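Local coordinates for 450aa long hypothetical fmu protein (Pyrococcus horikoshii, PDB 2YXL) that probably methylates cytosine in RNA at carbon 5, as a member of the RsmB/NOP family of S-adenosylmethionine-dependent enzymes, and is seen here with sinefungin bound, at residues 109-114 and 132-137; 83-88 and 115-120; 61-66 and 97-102. All coordinates share one frame; numbering follows the deposited sequence.

Contact 1: 109-114 and 132-137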
ATOM      1  N   ASN A 109     -23.546 -20.570  -9.223  1.00 35.86           N
ATOM      2  CA  ASN A 109     -22.570 -20.781  -8.154  1.00 35.97           C
ATOM      3  C   ASN A 109     -22.667 -19.711  -7.062  1.00 36.09           C
ATOM      4  O   ASN A 109     -22.459 -19.998  -5.881  1.00 36.07           O
ATOM      5  CB  ASN A 109     -21.147 -20.861  -8.720  1.00 35.99           C
ATOM      6  CG  ASN A 109     -20.880 -22.156  -9.497  1.00 35.98           C
ATOM      7  OD1 ASN A 109     -19.882 -22.265 -10.212  1.00 36.12           O
ATOM      8  ND2 ASN A 109     -21.764 -23.137  -9.354  1.00 35.57           N
ATOM      9  N   LEU A 110     -22.992 -18.482  -7.463  1.00 36.14           N
ATOM     10  CA  LEU A 110     -23.289 -17.412  -6.513  1.00 36.23           C
ATOM     11  C   LEU A 110     -24.515 -17.745  -5.672  1.00 36.31           C
ATOM     12  O   LEU A 110     -24.536 -17.481  -4.470  1.00 36.41           O
ATOM     13  CB  LEU A 110     -23.513 -16.082  -7.233  1.00 36.12           C
ATOM     14  CG  LEU A 110     -22.296 -15.238  -7.598  1.00 35.96           C
ATOM     15  CD1 LEU A 110     -22.713 -14.121  -8.537  1.00 35.74           C
ATOM     16  CD2 LEU A 110     -21.622 -14.676  -6.347  1.00 35.66           C
ATOM     17  N   ARG A 111     -25.530 -18.322  -6.309  1.00 36.41           N
ATOM     18  CA  ARG A 111     -26.778 -18.652  -5.624  1.00 36.69           C
ATOM     19  C   ARG A 111     -26.626 -19.811  -4.640  1.00 36.41           C
ATOM     20  O   ARG A 111     -27.128 -19.739  -3.519  1.00 36.65           O
ATOM     21  CB  ARG A 111     -27.904 -18.932  -6.627  1.00 36.59           C
ATOM     22  CG  ARG A 111     -29.244 -19.240  -5.971  1.00 37.27           C
ATOM     23  CD  ARG A 111     -30.421 -19.173  -6.948  1.00 37.60           C
ATOM     24  NE  ARG A 111     -30.852 -17.801  -7.228  1.00 39.84           N
ATOM     25  CZ  ARG A 111     -31.478 -16.999  -6.363  1.00 40.55           C
ATOM     26  NH1 ARG A 111     -31.752 -17.401  -5.126  1.00 40.51           N
ATOM     27  NH2 ARG A 111     -31.826 -15.775  -6.737  1.00 41.19           N
ATOM     28  N   TRP A 112     -25.922 -20.861  -5.051  1.00 36.08           N
ATOM     29  CA  TRP A 112     -25.853 -22.082  -4.254  1.00 35.86           C
ATOM     30  C   TRP A 112     -24.565 -22.247  -3.453  1.00 35.97           C
ATOM     31  O   TRP A 112     -24.616 -22.595  -2.274  1.00 36.23           O
ATOM     32  CB  TRP A 112     -26.131 -23.313  -5.122  1.00 35.52           C
ATOM     33  CG  TRP A 112     -27.493 -23.265  -5.743  1.00 35.12           C
ATOM     34  CD1 TRP A 112     -27.792 -22.961  -7.040  1.00 34.56           C
ATOM     35  CD2 TRP A 112     -28.744 -23.492  -5.084  1.00 34.64           C
ATOM     36  NE1 TRP A 112     -29.151 -22.996  -7.233  1.00 34.55           N
ATOM     37  CE2 TRP A 112     -29.760 -23.320  -6.049  1.00 34.52           C
ATOM     38  CE3 TRP A 112     -29.106 -23.831  -3.773  1.00 34.55           C
ATOM     39  CZ2 TRP A 112     -31.116 -23.474  -5.745  1.00 34.75           C
ATOM     40  CZ3 TRP A 112     -30.453 -23.985  -3.472  1.00 34.50           C
ATOM     41  CH2 TRP A 112     -31.441 -23.808  -4.455  1.00 34.75           C
ATOM     42  N   LYS A 113     -23.420 -21.990  -4.076  1.00 36.03           N
ATOM     43  CA  LYS A 113     -22.135 -22.243  -3.417  1.00 36.06           C
ATOM     44  C   LYS A 113     -21.705 -21.108  -2.484  1.00 35.95           C
ATOM     45  O   LYS A 113     -21.082 -21.363  -1.453  1.00 36.01           O
ATOM     46  CB  LYS A 113     -21.031 -22.565  -4.438  1.00 36.03           C
ATOM     47  CG  LYS A 113     -21.464 -23.448  -5.612  1.00 36.34           C
ATOM     48  CD  LYS A 113     -22.022 -24.810  -5.185  1.00 36.95           C
ATOM     49  CE  LYS A 113     -20.945 -25.885  -5.111  1.00 37.07           C
ATOM     50  NZ  LYS A 113     -21.545 -27.214  -4.808  1.00 36.91           N
ATOM     51  N   ALA A 114     -22.035 -19.869  -2.847  1.00 35.80           N
ATOM     52  CA  ALA A 114     -21.732 -18.701  -2.010  1.00 35.66           C
ATOM     53  C   ALA A 114     -22.616 -18.662  -0.768  1.00 35.53           C
ATOM     54  O   ALA A 114     -22.134 -18.398   0.336  1.00 35.60           O
ATOM     55  CB  ALA A 114     -21.882 -17.410  -2.805  1.00 35.61           C
ATOM     56  N   ASP A 132     -31.996 -14.888  -0.521  1.00 35.35           N
ATOM     57  CA  ASP A 132     -33.193 -14.067  -0.713  1.00 35.76           C
ATOM     58  C   ASP A 132     -32.927 -12.740  -1.436  1.00 36.15           C
ATOM     59  O   ASP A 132     -33.848 -12.153  -2.005  1.00 36.24           O
ATOM     60  CB  ASP A 132     -33.872 -13.781   0.634  1.00 35.56           C
ATOM     61  CG  ASP A 132     -34.626 -14.976   1.185  1.00 35.91           C
ATOM     62  OD1 ASP A 132     -34.947 -15.907   0.411  1.00 36.32           O
ATOM     63  OD2 ASP A 132     -34.918 -14.982   2.399  1.00 36.34           O
ATOM     64  N   LEU A 133     -31.682 -12.269  -1.407  1.00 36.53           N
ATOM     65  CA  LEU A 133     -31.333 -10.984  -2.017  1.00 37.24           C
ATOM     66  C   LEU A 133     -30.815 -11.075  -3.455  1.00 37.71           C
ATOM     67  O   LEU A 133     -30.829 -10.077  -4.184  1.00 37.68           O
ATOM     68  CB  LEU A 133     -30.301 -10.243  -1.164  1.00 37.11           C
ATOM     69  CG  LEU A 133     -30.753  -9.675   0.178  1.00 37.24           C
ATOM     70  CD1 LEU A 133     -29.527  -9.272   0.970  1.00 37.04           C
ATOM     71  CD2 LEU A 133     -31.716  -8.502   0.005  1.00 36.73           C
ATOM     72  N   LEU A 134     -30.357 -12.258  -3.852  1.00 38.38           N
ATOM     73  CA  LEU A 134     -29.683 -12.430  -5.137  1.00 39.28           C
ATOM     74  C   LEU A 134     -30.417 -11.855  -6.356  1.00 39.70           C
ATOM     75  O   LEU A 134     -29.815 -11.139  -7.156  1.00 39.80           O
ATOM     76  CB  LEU A 134     -29.299 -13.890  -5.377  1.00 39.37           C
ATOM     77  CG  LEU A 134     -27.837 -14.285  -5.142  1.00 39.95           C
ATOM     78  CD1 LEU A 134     -27.414 -15.205  -6.274  1.00 40.66           C
ATOM     79  CD2 LEU A 134     -26.901 -13.078  -5.100  1.00 40.33           C
ATOM     80  N   ASP A 135     -31.707 -12.166  -6.481  1.00 40.17           N
ATOM     81  CA  ASP A 135     -32.522 -11.685  -7.597  1.00 40.84           C
ATOM     82  C   ASP A 135     -32.625 -10.160  -7.659  1.00 41.35           C
ATOM     83  O   ASP A 135     -32.543  -9.578  -8.743  1.00 41.53           O
ATOM     84  CB  ASP A 135     -33.918 -12.323  -7.577  1.00 40.79           C
ATOM     85  CG  ASP A 135     -33.949 -13.700  -8.234  1.00 40.88           C
ATOM     86  OD1 ASP A 135     -34.984 -14.388  -8.116  1.00 41.25           O
ATOM     87  OD2 ASP A 135     -32.945 -14.099  -8.868  1.00 40.63           O
ATOM     88  N   LYS A 136     -32.793  -9.523  -6.500  1.00 41.99           N
ATOM     89  CA  LYS A 136     -32.827  -8.059  -6.403  1.00 42.67           C
ATOM     90  C   LYS A 136     -31.543  -7.433  -6.950  1.00 42.96           C
ATOM     91  O   LYS A 136     -31.587  -6.423  -7.655  1.00 42.91           O
ATOM     92  CB  LYS A 136     -33.051  -7.614  -4.952  1.00 42.71           C
ATOM     93  CG  LYS A 136     -34.485  -7.765  -4.437  1.00 43.53           C
ATOM     94  CD  LYS A 136     -35.297  -6.474  -4.598  1.00 44.47           C
ATOM     95  CE  LYS A 136     -36.191  -6.487  -5.841  1.00 44.71           C
ATOM     96  NZ  LYS A 136     -37.399  -7.349  -5.664  1.00 44.69           N
ATOM     97  N   ILE A 137     -30.411  -8.054  -6.624  1.00 43.49           N
ATOM     98  CA  ILE A 137     -29.094  -7.613  -7.081  1.00 43.98           C
ATOM     99  C   ILE A 137     -28.960  -7.734  -8.604  1.00 44.64           C
ATOM    100  O   ILE A 137     -28.482  -6.809  -9.264  1.00 44.74           O
ATOM    101  CB  ILE A 137     -27.960  -8.385  -6.350  1.00 43.78           C
ATOM    102  CG1 ILE A 137     -27.906  -7.963  -4.875  1.00 43.78           C
ATOM    103  CG2 ILE A 137     -26.606  -8.161  -7.026  1.00 43.43           C
ATOM    104  CD1 ILE A 137     -27.117  -8.898  -3.975  1.00 43.20           C
TER

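Contact 2: 83-88 and 115-120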
ATOM      1  N   ASP A  83     -23.096  -8.585   9.174  1.00 29.82           N
ATOM      2  CA  ASP A  83     -22.045  -9.592   9.373  1.00 29.74           C
ATOM      3  C   ASP A  83     -20.977  -9.512   8.263  1.00 29.54           C
ATOM      4  O   ASP A  83     -21.319  -9.296   7.097  1.00 29.36           O
ATOM      5  CB  ASP A  83     -22.693 -10.986   9.425  1.00 29.82           C
ATOM      6  CG  ASP A  83     -21.689 -12.120   9.271  1.00 30.75           C
ATOM      7  OD1 ASP A  83     -21.329 -12.440   8.115  1.00 32.15           O
ATOM      8  OD2 ASP A  83     -21.277 -12.704  10.301  1.00 30.76           O
ATOM      9  N   PRO A  84     -19.686  -9.702   8.624  1.00 29.42           N
ATOM     10  CA  PRO A  84     -18.556  -9.532   7.695  1.00 29.20           C
ATOM     11  C   PRO A  84     -18.593 -10.456   6.471  1.00 29.39           C
ATOM     12  O   PRO A  84     -18.178 -10.043   5.380  1.00 29.41           O
ATOM     13  CB  PRO A  84     -17.330  -9.871   8.553  1.00 29.05           C
ATOM     14  CG  PRO A  84     -17.778  -9.776   9.948  1.00 29.46           C
ATOM     15  CD  PRO A  84     -19.228 -10.111   9.967  1.00 29.25           C
ATOM     16  N   TRP A  85     -19.071 -11.687   6.649  1.00 29.36           N
ATOM     17  CA  TRP A  85     -19.151 -12.640   5.536  1.00 29.54           C
ATOM     18  C   TRP A  85     -20.274 -12.260   4.584  1.00 29.58           C
ATOM     19  O   TRP A  85     -20.120 -12.359   3.362  1.00 29.59           O
ATOM     20  CB  TRP A  85     -19.303 -14.086   6.036  1.00 29.41           C
ATOM     21  CG  TRP A  85     -18.066 -14.572   6.721  1.00 29.38           C
ATOM     22  CD1 TRP A  85     -17.829 -14.597   8.066  1.00 29.13           C
ATOM     23  CD2 TRP A  85     -16.876 -15.065   6.095  1.00 29.15           C
ATOM     24  NE1 TRP A  85     -16.572 -15.087   8.317  1.00 29.25           N
ATOM     25  CE2 TRP A  85     -15.963 -15.383   7.127  1.00 29.15           C
ATOM     26  CE3 TRP A  85     -16.492 -15.274   4.764  1.00 28.96           C
ATOM     27  CZ2 TRP A  85     -14.691 -15.903   6.869  1.00 29.27           C
ATOM     28  CZ3 TRP A  85     -15.224 -15.791   4.508  1.00 29.23           C
ATOM     29  CH2 TRP A  85     -14.339 -16.096   5.557  1.00 29.17           C
ATOM     30  N   LEU A  86     -21.395 -11.814   5.151  1.00 29.47           N
ATOM     31  CA  LEU A  86     -22.511 -11.316   4.357  1.00 29.47           C
ATOM     32  C   LEU A  86     -22.093 -10.094   3.542  1.00 29.57           C
ATOM     33  O   LEU A  86     -22.296 -10.064   2.328  1.00 29.91           O
ATOM     34  CB  LEU A  86     -23.715 -10.994   5.244  1.00 29.29           C
ATOM     35  CG  LEU A  86     -25.007 -10.557   4.548  1.00 29.43           C
ATOM     36  CD1 LEU A  86     -25.503 -11.593   3.533  1.00 29.55           C
ATOM     37  CD2 LEU A  86     -26.081 -10.278   5.586  1.00 29.52           C
ATOM     38  N   ARG A  87     -21.493  -9.104   4.207  1.00 29.47           N
ATOM     39  CA  ARG A  87     -21.018  -7.895   3.535  1.00 29.50           C
ATOM     40  C   ARG A  87     -20.078  -8.225   2.373  1.00 29.69           C
ATOM     41  O   ARG A  87     -20.231  -7.681   1.282  1.00 29.71           O
ATOM     42  CB  ARG A  87     -20.342  -6.933   4.524  1.00 29.36           C
ATOM     43  CG  ARG A  87     -19.701  -5.702   3.867  1.00 28.93           C
ATOM     44  CD  ARG A  87     -19.304  -4.612   4.866  1.00 29.31           C
ATOM     45  NE  ARG A  87     -18.373  -5.087   5.890  1.00 28.84           N
ATOM     46  CZ  ARG A  87     -18.723  -5.431   7.130  1.00 27.57           C
ATOM     47  NH1 ARG A  87     -17.802  -5.853   7.979  1.00 27.33           N
ATOM     48  NH2 ARG A  87     -19.988  -5.353   7.523  1.00 27.00           N
ATOM     49  N   ALA A  88     -19.118  -9.115   2.618  1.00 29.95           N
ATOM     50  CA  ALA A  88     -18.171  -9.548   1.595  1.00 30.06           C
ATOM     51  C   ALA A  88     -18.882 -10.228   0.426  1.00 30.35           C
ATOM     52  O   ALA A  88     -18.586  -9.939  -0.734  1.00 30.49           O
ATOM     53  CB  ALA A  88     -17.118 -10.471   2.197  1.00 29.91           C
ATOM     54  N   SER A 115     -23.908 -18.921  -0.961  1.00 35.42           N
ATOM     55  CA  SER A 115     -24.866 -18.997   0.137  1.00 35.36           C
ATOM     56  C   SER A 115     -24.436 -20.037   1.157  1.00 35.14           C
ATOM     57  O   SER A 115     -24.476 -19.786   2.362  1.00 35.20           O
ATOM     58  CB  SER A 115     -26.257 -19.345  -0.387  1.00 35.41           C
ATOM     59  OG  SER A 115     -26.789 -18.285  -1.158  1.00 36.22           O
ATOM     60  N   ASP A 116     -24.020 -21.199   0.661  1.00 34.85           N
ATOM     61  CA  ASP A 116     -23.606 -22.305   1.514  1.00 34.72           C
ATOM     62  C   ASP A 116     -22.311 -21.992   2.251  1.00 34.32           C
ATOM     63  O   ASP A 116     -22.176 -22.307   3.437  1.00 34.41           O
ATOM     64  CB  ASP A 116     -23.445 -23.584   0.691  1.00 34.89           C
ATOM     65  CG  ASP A 116     -23.393 -24.831   1.553  1.00 35.84           C
ATOM     66  OD1 ASP A 116     -24.060 -24.866   2.613  1.00 37.07           O
ATOM     67  OD2 ASP A 116     -22.691 -25.786   1.162  1.00 37.10           O
ATOM     68  N   PHE A 117     -21.375 -21.362   1.546  1.00 33.73           N
ATOM     69  CA  PHE A 117     -20.066 -21.038   2.105  1.00 33.30           C
ATOM     70  C   PHE A 117     -20.152 -20.066   3.285  1.00 33.18           C
ATOM     71  O   PHE A 117     -19.534 -20.303   4.325  1.00 33.19           O
ATOM     72  CB  PHE A 117     -19.128 -20.499   1.016  1.00 33.04           C
ATOM     73  CG  PHE A 117     -17.775 -20.071   1.526  1.00 32.42           C
ATOM     74  CD1 PHE A 117     -17.360 -18.749   1.397  1.00 32.14           C
ATOM     75  CD2 PHE A 117     -16.917 -20.986   2.132  1.00 31.65           C
ATOM     76  CE1 PHE A 117     -16.107 -18.343   1.862  1.00 32.14           C
ATOM     77  CE2 PHE A 117     -15.664 -20.593   2.599  1.00 31.59           C
ATOM     78  CZ  PHE A 117     -15.257 -19.269   2.465  1.00 32.06           C
ATOM     79  N   ILE A 118     -20.920 -18.991   3.132  1.00 33.00           N
ATOM     80  CA  ILE A 118     -21.036 -18.002   4.209  1.00 32.98           C
ATOM     81  C   ILE A 118     -21.865 -18.518   5.382  1.00 32.93           C
ATOM     82  O   ILE A 118     -21.642 -18.115   6.525  1.00 32.89           O
ATOM     83  CB  ILE A 118     -21.505 -16.594   3.716  1.00 33.01           C
ATOM     84  CG1 ILE A 118     -22.948 -16.621   3.199  1.00 33.18           C
ATOM     85  CG2 ILE A 118     -20.529 -16.037   2.662  1.00 32.78           C
ATOM     86  CD1 ILE A 118     -23.465 -15.260   2.740  1.00 33.08           C
ATOM     87  N   SER A 119     -22.794 -19.433   5.095  1.00 32.77           N
ATOM     88  CA  SER A 119     -23.520 -20.170   6.131  1.00 32.65           C
ATOM     89  C   SER A 119     -22.583 -20.994   7.009  1.00 32.45           C
ATOM     90  O   SER A 119     -22.697 -20.965   8.230  1.00 32.54           O
ATOM     91  CB  SER A 119     -24.575 -21.089   5.514  1.00 32.65           C
ATOM     92  OG  SER A 119     -25.794 -20.404   5.310  1.00 33.32           O
ATOM     93  N   SER A 120     -21.656 -21.718   6.384  1.00 32.26           N
ATOM     94  CA  SER A 120     -20.703 -22.556   7.115  1.00 32.13           C
ATOM     95  C   SER A 120     -19.710 -21.736   7.944  1.00 32.02           C
ATOM     96  O   SER A 120     -19.188 -22.218   8.952  1.00 31.97           O
ATOM     97  CB  SER A 120     -19.955 -23.489   6.158  1.00 32.02           C
ATOM     98  OG  SER A 120     -19.107 -22.753   5.300  1.00 32.28           O
TER

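Contact 3: 61-66 and 97-102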
ATOM      1  N   MET A  61     -12.262  -3.530  -4.433  1.00 33.77           N
ATOM      2  CA  MET A  61     -11.527  -2.598  -3.577  1.00 33.90           C
ATOM      3  C   MET A  61     -11.637  -1.167  -4.101  1.00 33.83           C
ATOM      4  O   MET A  61     -11.928  -0.243  -3.343  1.00 33.95           O
ATOM      5  CB  MET A  61     -10.052  -3.011  -3.442  1.00 34.05           C
ATOM      6  CG  MET A  61      -9.825  -4.312  -2.672  1.00 34.17           C
ATOM      7  SD  MET A  61     -10.663  -4.314  -1.077  1.00 34.82           S
ATOM      8  CE  MET A  61     -10.165  -5.895  -0.403  1.00 34.14           C
ATOM      9  N   LYS A  62     -11.429  -1.008  -5.405  1.00 33.66           N
ATOM     10  CA  LYS A  62     -11.470   0.292  -6.071  1.00 33.53           C
ATOM     11  C   LYS A  62     -12.839   0.975  -5.981  1.00 33.48           C
ATOM     12  O   LYS A  62     -12.912   2.188  -5.783  1.00 33.44           O
ATOM     13  CB  LYS A  62     -11.031   0.123  -7.529  1.00 33.49           C
ATOM     14  CG  LYS A  62     -10.884   1.396  -8.340  1.00 33.61           C
ATOM     15  CD  LYS A  62     -10.040   1.163  -9.595  1.00 33.61           C
ATOM     16  CE  LYS A  62     -10.663   0.135 -10.547  1.00 34.34           C
ATOM     17  NZ  LYS A  62      -9.769  -0.162 -11.716  1.00 34.54           N
ATOM     18  N   LYS A  63     -13.911   0.195  -6.109  1.00 33.43           N
ATOM     19  CA  LYS A  63     -15.272   0.739  -6.165  1.00 33.42           C
ATOM     20  C   LYS A  63     -16.073   0.504  -4.877  1.00 33.47           C
ATOM     21  O   LYS A  63     -17.293   0.700  -4.854  1.00 33.51           O
ATOM     22  CB  LYS A  63     -16.026   0.139  -7.355  1.00 33.43           C
ATOM     23  CG  LYS A  63     -15.344   0.343  -8.690  1.00 33.61           C
ATOM     24  CD  LYS A  63     -15.985  -0.520  -9.760  1.00 33.75           C
ATOM     25  CE  LYS A  63     -15.355  -0.265 -11.117  1.00 32.90           C
ATOM     26  NZ  LYS A  63     -15.844  -1.247 -12.121  1.00 33.59           N
ATOM     27  N   GLN A  64     -15.373   0.103  -3.816  1.00 33.32           N
ATOM     28  CA  GLN A  64     -15.990  -0.342  -2.564  1.00 33.27           C
ATOM     29  C   GLN A  64     -17.116   0.570  -2.083  1.00 33.27           C
ATOM     30  O   GLN A  64     -18.224   0.100  -1.795  1.00 33.15           O
ATOM     31  CB  GLN A  64     -14.923  -0.482  -1.476  1.00 33.29           C
ATOM     32  CG  GLN A  64     -15.315  -1.389  -0.324  1.00 33.47           C
ATOM     33  CD  GLN A  64     -14.398  -1.240   0.875  1.00 33.68           C
ATOM     34  OE1 GLN A  64     -13.710  -2.184   1.262  1.00 33.72           O
ATOM     35  NE2 GLN A  64     -14.383  -0.051   1.470  1.00 33.33           N
ATOM     36  N   GLY A  65     -16.825   1.866  -2.010  1.00 33.18           N
ATOM     37  CA  GLY A  65     -17.783   2.857  -1.526  1.00 33.31           C
ATOM     38  C   GLY A  65     -19.012   2.992  -2.401  1.00 33.31           C
ATOM     39  O   GLY A  65     -20.106   3.271  -1.911  1.00 33.44           O
ATOM     40  N   LEU A  66     -18.827   2.793  -3.701  1.00 33.43           N
ATOM     41  CA  LEU A  66     -19.923   2.872  -4.655  1.00 33.35           C
ATOM     42  C   LEU A  66     -20.769   1.601  -4.601  1.00 33.29           C
ATOM     43  O   LEU A  66     -22.004   1.663  -4.627  1.00 33.18           O
ATOM     44  CB  LEU A  66     -19.386   3.138  -6.063  1.00 33.45           C
ATOM     45  CG  LEU A  66     -18.694   4.494  -6.266  1.00 33.92           C
ATOM     46  CD1 LEU A  66     -17.807   4.495  -7.513  1.00 33.83           C
ATOM     47  CD2 LEU A  66     -19.705   5.638  -6.321  1.00 34.27           C
ATOM     48  N   ALA A  97     -22.387  -8.728 -10.820  1.00 33.45           N
ATOM     49  CA  ALA A  97     -23.633  -8.436 -11.534  1.00 33.67           C
ATOM     50  C   ALA A  97     -23.584  -7.131 -12.331  1.00 33.83           C
ATOM     51  O   ALA A  97     -24.098  -7.067 -13.446  1.00 33.96           O
ATOM     52  CB  ALA A  97     -24.816  -8.427 -10.574  1.00 33.50           C
ATOM     53  N   LEU A  98     -22.968  -6.099 -11.761  1.00 34.12           N
ATOM     54  CA  LEU A  98     -22.936  -4.784 -12.401  1.00 34.36           C
ATOM     55  C   LEU A  98     -21.862  -4.638 -13.470  1.00 34.35           C
ATOM     56  O   LEU A  98     -22.066  -3.929 -14.454  1.00 34.25           O
ATOM     57  CB  LEU A  98     -22.765  -3.665 -11.367  1.00 34.48           C
ATOM     58  CG  LEU A  98     -23.882  -3.341 -10.369  1.00 35.11           C
ATOM     59  CD1 LEU A  98     -23.522  -2.067  -9.611  1.00 35.35           C
ATOM     60  CD2 LEU A  98     -25.243  -3.200 -11.043  1.00 35.52           C
ATOM     61  N   PHE A  99     -20.726  -5.304 -13.283  1.00 34.47           N
ATOM     62  CA  PHE A  99     -19.546  -5.003 -14.095  1.00 34.68           C
ATOM     63  C   PHE A  99     -18.975  -6.139 -14.947  1.00 34.64           C
ATOM     64  O   PHE A  99     -18.382  -5.881 -15.990  1.00 34.72           O
ATOM     65  CB  PHE A  99     -18.437  -4.410 -13.213  1.00 34.85           C
ATOM     66  CG  PHE A  99     -18.849  -3.169 -12.471  1.00 35.03           C
ATOM     67  CD1 PHE A  99     -19.044  -1.965 -13.147  1.00 35.37           C
ATOM     68  CD2 PHE A  99     -19.038  -3.200 -11.094  1.00 35.17           C
ATOM     69  CE1 PHE A  99     -19.427  -0.816 -12.463  1.00 35.53           C
ATOM     70  CE2 PHE A  99     -19.420  -2.057 -10.399  1.00 35.14           C
ATOM     71  CZ  PHE A  99     -19.616  -0.864 -11.084  1.00 35.18           C
ATOM     72  N   HIS A 100     -19.154  -7.384 -14.518  1.00 34.77           N
ATOM     73  CA  HIS A 100     -18.410  -8.489 -15.126  1.00 34.71           C
ATOM     74  C   HIS A 100     -19.224  -9.486 -15.948  1.00 34.82           C
ATOM     75  O   HIS A 100     -18.682 -10.501 -16.390  1.00 34.77           O
ATOM     76  CB  HIS A 100     -17.554  -9.200 -14.074  1.00 34.62           C
ATOM     77  CG  HIS A 100     -16.646  -8.279 -13.323  1.00 34.49           C
ATOM     78  ND1 HIS A 100     -15.617  -7.592 -13.930  1.00 33.99           N
ATOM     79  CD2 HIS A 100     -16.621  -7.920 -12.017  1.00 34.47           C
ATOM     80  CE1 HIS A 100     -14.996  -6.852 -13.030  1.00 34.03           C
ATOM     81  NE2 HIS A 100     -15.584  -7.035 -11.861  1.00 34.40           N
ATOM     82  N   ASP A 101     -20.508  -9.194 -16.149  1.00 34.97           N
ATOM     83  CA  ASP A 101     -21.387  -9.995 -17.017  1.00 35.21           C
ATOM     84  C   ASP A 101     -21.160 -11.516 -16.888  1.00 35.13           C
ATOM     85  O   ASP A 101     -20.631 -12.152 -17.812  1.00 35.18           O
ATOM     86  CB  ASP A 101     -21.247  -9.539 -18.483  1.00 35.32           C
ATOM     87  CG  ASP A 101     -22.329 -10.114 -19.391  1.00 35.98           C
ATOM     88  OD1 ASP A 101     -23.323 -10.678 -18.879  1.00 36.98           O
ATOM     89  OD2 ASP A 101     -22.186 -10.001 -20.628  1.00 36.91           O
ATOM     90  N   PRO A 102     -21.570 -12.102 -15.746  1.00 35.01           N
ATOM     91  CA  PRO A 102     -21.329 -13.521 -15.465  1.00 34.97           C
ATOM     92  C   PRO A 102     -22.153 -14.460 -16.338  1.00 34.90           C
ATOM     93  O   PRO A 102     -23.244 -14.095 -16.782  1.00 34.89           O
ATOM     94  CB  PRO A 102     -21.778 -13.664 -14.009  1.00 35.00           C
ATOM     95  CG  PRO A 102     -22.802 -12.598 -13.830  1.00 34.97           C
ATOM     96  CD  PRO A 102     -22.307 -11.447 -14.648  1.00 34.98           C
TER

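Contact 1: 109-114 and 132-137
R111 and L134 run past one another from opposite directions between helices 104-121 and 124-138, whose facing segments lie nearly antiparallel, at 160°. The arginine sets out with CG anti to the backbone nitrogen (chi1 -178°), stays straight through chi2 and bends at chi3, a course that brings the guanidinium alongside the neighbouring helix. There it lies across the root of the leucine: CB of L134 comes over one face of the group, 3.4 Å from NH2 of R111. The leucine reaches back the other way, so that its CD1 settles against the backbone, 3.6 Å from R111 CA and 3.9 Å from L110 C. CB of L110 adds a looser apolar touch to the same methyl.

The next residue, D135, meets the guanidinium at its edge, near its plane. OD2 of D135 stands 2.9 Å from NH2 of R111 and forms a salt bridge, although the two flat groups are turned 64° apart and the hydrogen bond within the bridge is poorly directed and weak. W131, just before the second segment, is a second partner: its carbonyl accepts from NH1 of R111, and its ring makes a cation-pi contact with the arginine. The arginine thus joins the apolar packing of L110 and L134 to the polar margin, and its charge is probably balanced by the aspartate more through electrostatics than through a well-directed bond.

Contact 2: 83-88 and 115-120
W85 and L86 meet F117 and I118 where the first turn of helix 84-99 packs on helix 104-121, the axes of the two short segments approaching to 9.7 Å at 160°, nearly antiparallel. This is helix-helix packing within the all-helical N-terminal part of the chain, a region that in bacterial RsmB resembles NusB. The turn that carries W85 and L86 is fixed by D83 at the N-cap, whose OD1 uses its anti lone pair to accept from L86 N (3.0 Å) and also takes a weak bond from W85 N.

Taking the second helix in order, S115 comes first; its side chain packs on F130 and W131 of helix 124-138, while its hydroxyl bonds back to the carbonyl of R111.

F117 follows. With CG anti to the backbone nitrogen (chi1 177°), its ring leans out toward the tryptophan, and CE1 of F117 comes 3.8 Å from CZ3 of W85. The ring planes stand 89° apart and the rings approach obliquely, with centroids 5.7 Å apart. Helix 12-24 covers both: R23 makes a cation-pi contact with W85, and R16 and E20 pack against F117.

I118 is the residue opposite W85 in the backbone register. Its CB faces W85 CB at 4.1 Å, its CG2 rests near the carbonyl oxygen of W85, and its CD1 extends to CD1 of L86 at 4.3 Å. At the end of the segment, S120 folds back on its own helix: its OG donates to the carbonyl oxygen of F117 at 2.7 Å.

Contact 3: 61-66 and 97-102
K63 and F99 both carry CG beside the backbone nitrogen and anti to the carbonyl carbon (chi1 -56° and -57°), which sends the two side chains toward each other from opposite directions. Beyond CG the lysine is fully extended, and it needs that length, since CA of K63 and CA of F99, the nearest such pair between the segments, are 10.7 Å apart. The ammonium group arrives over the face of the phenylalanine: NZ of K63 lies 3.5 Å from the centroid of the F99 ring and only 14° off its normal, a cation-pi contact. Its closest ring atom is CD1, 3.4 Å from NZ. Further back along the same chain, CD of K63 makes a CH-pi contact with the same ring, lying nearer CE2 (3.8 Å) and CZ. The lysine therefore spans the ring, methylene toward one part and charge over the middle.

The fold supplies the setting. K63 lies in a kinked part of the long helix 47-75, where the nitrogens of G65 and L66 lack their bonds to the preceding turn, and F99 closes helix 84-99. This part of the long helix also meets helix 352-355 of the methyltransferase domain: the carbonyl of K62 accepts from W354, on which L66 also packs.

The charge of K63 is not left to the ring alone. D59, one turn earlier on its helix, forms a salt bridge with NZ, and F99 also touches that aspartate. The face of F99 turned from the lysine receives CB of L98, offset toward the rim. CB of F99 in turn sits over the centre of the H100 imidazole, whose NE2 makes a weak hydrogen bond with D95.

All three contacts lie in the helical N-terminal part of the chain, away from the sinefungin pocket, and contacts 1 and 2 share helix 104-121 while contacts 2 and 3 share helix 84-99. The centres of contacts 1 and 2 are about 11 Å apart, those of contacts 1 and 3 about 15 Å, and those of contacts 2 and 3 about 18 Å. Contact 3 closes before contact 1 opens, whereas contact 2 alternates with each along the chain. Contacts 1 and 2 adjoin along helix 104-121 (L110 beside S115), and I137 of contact 1 packs on A97 of contact 3. Successive helices from 47-75 to 124-138 are thus tied into one interlocked bundle.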